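Local structure of glycogen synthase (Cyanobacterium sp. CLg1, 6GNF) at residues V127-I130 with D131-E134; R135-M138 with L139-A143. The protein is a bacterial glycogen (starch) synthase with two Rossmann-like domains, modelled here with adenosine-5'-diphosphate and a bound glycan. All blocks are in the same frame, centred on the assembly; numbering follows the deposited sequence.

Interaction 1 of 2, residues V127-I130 with D131-E134; sequences VDYI and DNVE. With BGC (beta-D-glucopyranose), chain D.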
loop_
_atom_site.group_PDB
_atom_site.type_symbol
_atom_site.label_atom_id
_atom_site.label_comp_id
_atom_site.label_asym_id
_atom_site.label_seq_id
_atom_site.Cartn_x
_atom_site.Cartn_y
_atom_site.Cartn_z
ATOM N N VAL A 127 13.130 11.399 0.264
ATOM C CA VAL A 127 12.931 12.830 0.474
ATOM C C VAL A 127 11.488 13.228 0.147
ATOM O O VAL A 127 10.909 12.751 -0.833
ATOM C CB VAL A 127 13.915 13.668 -0.373
ATOM C CG1 VAL A 127 13.750 15.153 -0.080
ATOM C CG2 VAL A 127 15.351 13.229 -0.109
ATOM N N ASP A 128 10.923 14.105 0.978
ATOM C CA ASP A 128 9.576 14.637 0.767
ATOM C C ASP A 128 9.625 16.087 0.277
ATOM O O ASP A 128 10.553 16.829 0.607
ATOM C CB ASP A 128 8.773 14.584 2.073
ATOM C CG ASP A 128 8.458 13.164 2.525
ATOM O OD1 ASP A 128 8.112 12.304 1.684
ATOM O OD2 ASP A 128 8.539 12.919 3.747
ATOM N N TYR A 129 8.603 16.495 -0.479
ATOM C CA TYR A 129 8.416 17.906 -0.808
ATOM C C TYR A 129 8.241 18.687 0.493
ATOM O O TYR A 129 7.569 18.218 1.418
ATOM C CB TYR A 129 7.181 18.118 -1.700
ATOM C CG TYR A 129 7.275 17.510 -3.083
ATOM C CD1 TYR A 129 8.290 17.889 -3.963
ATOM C CD2 TYR A 129 6.342 16.567 -3.521
ATOM C CE1 TYR A 129 8.383 17.339 -5.231
ATOM C CE2 TYR A 129 6.425 16.011 -4.789
ATOM C CZ TYR A 129 7.451 16.406 -5.642
ATOM O OH TYR A 129 7.582 15.880 -6.905
ATOM N N ILE A 130 8.847 19.870 0.572
ATOM C CA ILE A 130 8.690 20.727 1.755
ATOM C C ILE A 130 7.209 21.011 2.051
ATOM O O ILE A 130 6.792 21.046 3.205
ATOM C CB ILE A 130 9.484 22.062 1.635
ATOM C CG1 ILE A 130 9.011 22.919 0.447
ATOM C CG2 ILE A 130 10.982 21.787 1.525
ATOM C CD1 ILE A 130 8.049 24.036 0.818
ATOM N N ASP A 131 6.432 21.210 0.988
ATOM C CA ASP A 131 5.068 21.698 1.089
ATOM C C ASP A 131 4.012 20.588 1.138
ATOM O O ASP A 131 2.853 20.821 0.770
ATOM C CB ASP A 131 4.773 22.677 -0.073
ATOM C CG ASP A 131 4.633 21.975 -1.428
ATOM O OD1 ASP A 131 5.404 21.019 -1.671
ATOM O OD2 ASP A 131 3.790 22.400 -2.255
ATOM N N ASN A 132 4.382 19.397 1.609
ATOM C CA ASN A 132 3.400 18.316 1.718
ATOM C C ASN A 132 2.259 18.628 2.674
ATOM O O ASN A 132 1.129 18.146 2.469
ATOM C CB ASN A 132 4.058 16.985 2.092
ATOM C CG ASN A 132 4.534 16.198 0.867
ATOM O OD1 ASN A 132 4.257 16.545 -0.299
ATOM N ND2 ASN A 132 5.230 15.105 1.129
ATOM N N VAL A 133 2.555 19.402 3.714
ATOM C CA VAL A 133 1.527 19.880 4.634
ATOM C C VAL A 133 0.440 20.613 3.850
ATOM O O VAL A 133 -0.732 20.282 3.958
ATOM C CB VAL A 133 2.119 20.804 5.718
ATOM C CG1 VAL A 133 1.036 21.589 6.449
ATOM C CG2 VAL A 133 2.946 19.993 6.711
ATOM N N GLU A 134 0.836 21.600 3.059
ATOM C CA GLU A 134 -0.133 22.410 2.334
ATOM C C GLU A 134 -0.853 21.595 1.255
ATOM O O GLU A 134 -2.064 21.698 1.099
ATOM C CB GLU A 134 0.546 23.638 1.730
ATOM C CG GLU A 134 1.015 24.661 2.747
ATOM C CD GLU A 134 2.352 24.322 3.400
ATOM O OE1 GLU A 134 2.840 25.112 4.245
ATOM O OE2 GLU A 134 2.934 23.253 3.102
HETATM C C2 BGC D . 9.377 9.863 4.285
HETATM C C3 BGC D . 7.978 9.402 3.875
HETATM C C4 BGC D . 8.109 8.412 2.711
HETATM C C5 BGC D . 9.164 7.321 2.953
HETATM C C6 BGC D . 9.518 6.623 1.647
HETATM C C1 BGC D . 10.177 8.620 4.688
HETATM O O1 BGC D . 11.443 8.984 5.248
HETATM O O2 BGC D . 9.340 10.813 5.359
HETATM O O3 BGC D . 7.125 10.506 3.517
HETATM O O4 BGC D . 6.848 7.773 2.507
HETATM O O5 BGC D . 10.379 7.816 3.526
HETATM O O6 BGC D . 9.648 5.232 1.922
HETATM O O HOH W 1 5.296 19.278 4.531
#

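Interaction 2 of 2, residues R135-M138 with L139-A143; sequences RFAM and LSQAA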
loop_
_atom_site.group_PDB
_atom_site.type_symbol
_atom_site.label_atom_id
_atom_site.label_comp_id
_atom_site.label_asym_id
_atom_site.label_seq_id
_atom_site.Cartn_x
_atom_site.Cartn_y
_atom_site.Cartn_z
ATOM N N ARG A 135 -0.106 20.771 0.525
ATOM C CA ARG A 135 -0.651 19.964 -0.567
ATOM C C ARG A 135 -1.727 18.995 -0.116
ATOM O O ARG A 135 -2.759 18.861 -0.774
ATOM C CB ARG A 135 0.466 19.168 -1.263
ATOM C CG ARG A 135 1.159 19.925 -2.389
ATOM C CD ARG A 135 2.583 19.448 -2.639
ATOM N NE ARG A 135 2.714 17.994 -2.643
ATOM C CZ ARG A 135 2.702 17.211 -3.717
ATOM N NH1 ARG A 135 2.549 17.712 -4.937
ATOM N NH2 ARG A 135 2.845 15.898 -3.560
ATOM N N PHE A 136 -1.499 18.312 0.998
ATOM C CA PHE A 136 -2.428 17.280 1.435
ATOM C C PHE A 136 -3.547 17.800 2.333
ATOM O O PHE A 136 -4.656 17.276 2.293
ATOM C CB PHE A 136 -1.677 16.104 2.062
ATOM C CG PHE A 136 -0.743 15.420 1.105
ATOM C CD1 PHE A 136 -1.142 15.134 -0.196
ATOM C CD2 PHE A 136 0.544 15.070 1.494
ATOM C CE1 PHE A 136 -0.278 14.514 -1.082
ATOM C CE2 PHE A 136 1.413 14.442 0.605
ATOM C CZ PHE A 136 1.003 14.170 -0.682
ATOM N N ALA A 137 -3.285 18.857 3.094
ATOM C CA ALA A 137 -4.382 19.585 3.727
ATOM C C ALA A 137 -5.355 20.106 2.656
ATOM O O ALA A 137 -6.574 20.064 2.835
ATOM C CB ALA A 137 -3.859 20.736 4.567
ATOM N N MET A 138 -4.817 20.614 1.553
ATOM C CA MET A 138 -5.666 21.110 0.469
ATOM C C MET A 138 -6.487 19.990 -0.182
ATOM O O MET A 138 -7.631 20.208 -0.598
ATOM C CB MET A 138 -4.828 21.830 -0.584
ATOM C CG MET A 138 -5.667 22.491 -1.682
ATOM S SD MET A 138 -4.706 23.548 -2.775
ATOM C CE MET A 138 -3.857 22.289 -3.723
ATOM N N LEU A 139 -5.897 18.804 -0.307
ATOM C CA LEU A 139 -6.629 17.650 -0.826
ATOM C C LEU A 139 -7.846 17.314 0.030
ATOM O O LEU A 139 -8.917 17.055 -0.510
ATOM C CB LEU A 139 -5.714 16.424 -0.924
ATOM C CG LEU A 139 -6.378 15.097 -1.296
ATOM C CD1 LEU A 139 -7.100 15.197 -2.627
ATOM C CD2 LEU A 139 -5.342 13.981 -1.342
ATOM N N SER A 140 -7.679 17.326 1.354
ATOM C CA SER A 140 -8.773 16.987 2.267
ATOM C C SER A 140 -9.911 17.998 2.173
ATOM O O SER A 140 -11.068 17.622 2.187
ATOM C CB SER A 140 -8.265 16.880 3.699
ATOM O OG SER A 140 -7.308 15.837 3.768
ATOM N N GLN A 141 -9.569 19.278 2.085
ATOM C CA GLN A 141 -10.562 20.334 1.899
ATOM C C GLN A 141 -11.284 20.205 0.571
ATOM O O GLN A 141 -12.489 20.416 0.495
ATOM C CB GLN A 141 -9.906 21.715 1.940
ATOM C CG GLN A 141 -9.318 22.092 3.281
ATOM C CD GLN A 141 -8.484 23.352 3.201
ATOM O OE1 GLN A 141 -8.856 24.323 2.537
ATOM N NE2 GLN A 141 -7.343 23.344 3.867
ATOM N N ALA A 142 -10.532 19.938 -0.490
ATOM C CA ALA A 142 -11.122 19.853 -1.820
ATOM C C ALA A 142 -12.075 18.670 -1.945
ATOM O O ALA A 142 -13.070 18.776 -2.669
ATOM C CB ALA A 142 -10.033 19.765 -2.880
ATOM N N ALA A 143 -11.746 17.570 -1.274
ATOM C CA ALA A 143 -12.524 16.338 -1.378
ATOM C C ALA A 143 -13.892 16.479 -0.734
ATOM O O ALA A 143 -14.864 15.907 -1.190
ATOM C CB ALA A 143 -11.770 15.182 -0.736
#

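Interaction 1 of 2, residues V127-I130 with D131-E134
The contact between Tyr129, Ile130, Asp131 and Asn132 is a tight local turn that leads the loop 127-130 into the first turn of helix 132-144. A type I beta turn runs from Tyr129 to Asn132, closed by a weak hydrogen bond from Asn132 N to Tyr129 O of 3.4 Å. Asp131 holds the N-cap position, yet its side chain makes no capping bond. Its CG is placed between the backbone N and the carbonyl carbon (chi1 72°), and Asp131 OD1 comes within 3.4 Å of Tyr129 CB while the carboxylate is taken up by Lys112, in a salt bridge, and by the hydroxyl of Tyr82. Asn132 reaches back to the same tyrosine: its amide stands nearly upright to the ring, the planes 85° apart, and Asn132 OD1 lies at the ring edge, 3.8 Å from Tyr129 CD2. The amide is fixed at both ends, ND2 by Tyr121 O and OD1 by Arg135 NE. This turn belongs to the N-terminal Rossmann-like domain of a GT-B glycosyltransferase, and just ahead of it Asp128 lines the glycan pocket. There it presents its carboxylate to a beta-D-glucopyranose, Asp128 OD2 accepting a hydrogen bond of 2.8 Å from the sugar O2, with the sugar O3 also 2.8 Å from Asp128 OD1. On the protein side, Asp128 CB packs 3.7 Å from Asn132 ND2. A water joins the turn to the helix start, donating to Ile130 O at 2.7 Å and accepting from Val133 N at 2.9 Å.

Interaction 2 of 2, residues R135-M138 with L139-A143
Gln141 folds back along the preceding turn of helix 132-144, its side chain lying over the carbonyl of Ala137. Gln141 CB sits 3.7 Å from Met138 O. With CG anti to the carbonyl carbon (chi1 -66°), the chain is directed back toward the start of the helix, and Gln141 CG comes to 3.4 Å from Ala137 O. The chain then runs extended, and CD and then NE2 stay beside that same oxygen, Gln141 NE2 at 3.5 Å from Ala137 O; at the far end OE1 accepts a hydrogen bond from Asn81 N. Beneath this side chain the i to i+4 bonds of a regular alpha-helix continue: Gln141 N donates to Ala137 O at 3.2 Å, nearly straight at 165°, and Ala142 N to Met138 O at 2.9 Å. Ala142 CB rests 3.3 Å from Met138 O, and Leu139 CB lies 3.5 Å from Phe136 O. Phe136 meets the ring of His173 edge-to-face. Ala137, Ser140 and Gln141 face Tyr180 of helix 177-186, whereas Met138 packs against Val108 and Tyr109 of helix 107-110 and, together with Gln141, against Val80 of strand 72-82, an outermost strand of the mixed sheet.

In the fold
Interactions 1 and 2 follow one another along the chain, their centres about 13 Å apart, and both use helix 132-144. The first is partly buried, with an exposed Ile130 and a sugar bound at its loop end; the second is wholly buried. Their chemistry differs accordingly: 127-134 relies on charged and amide groups, a water and a turn, whereas 135-143 combines regular helical bonds with mainly apolar side chains packed on neighbouring elements. Arg135 connects the two: Arg135 NH2 packs 3.6 Å from Tyr129 CD2, while its NH1 hydrogen-bonds to Val108 O. The loop before the helix reaches the glycan pocket through Asp128, and in the later turns every touching residue is buried.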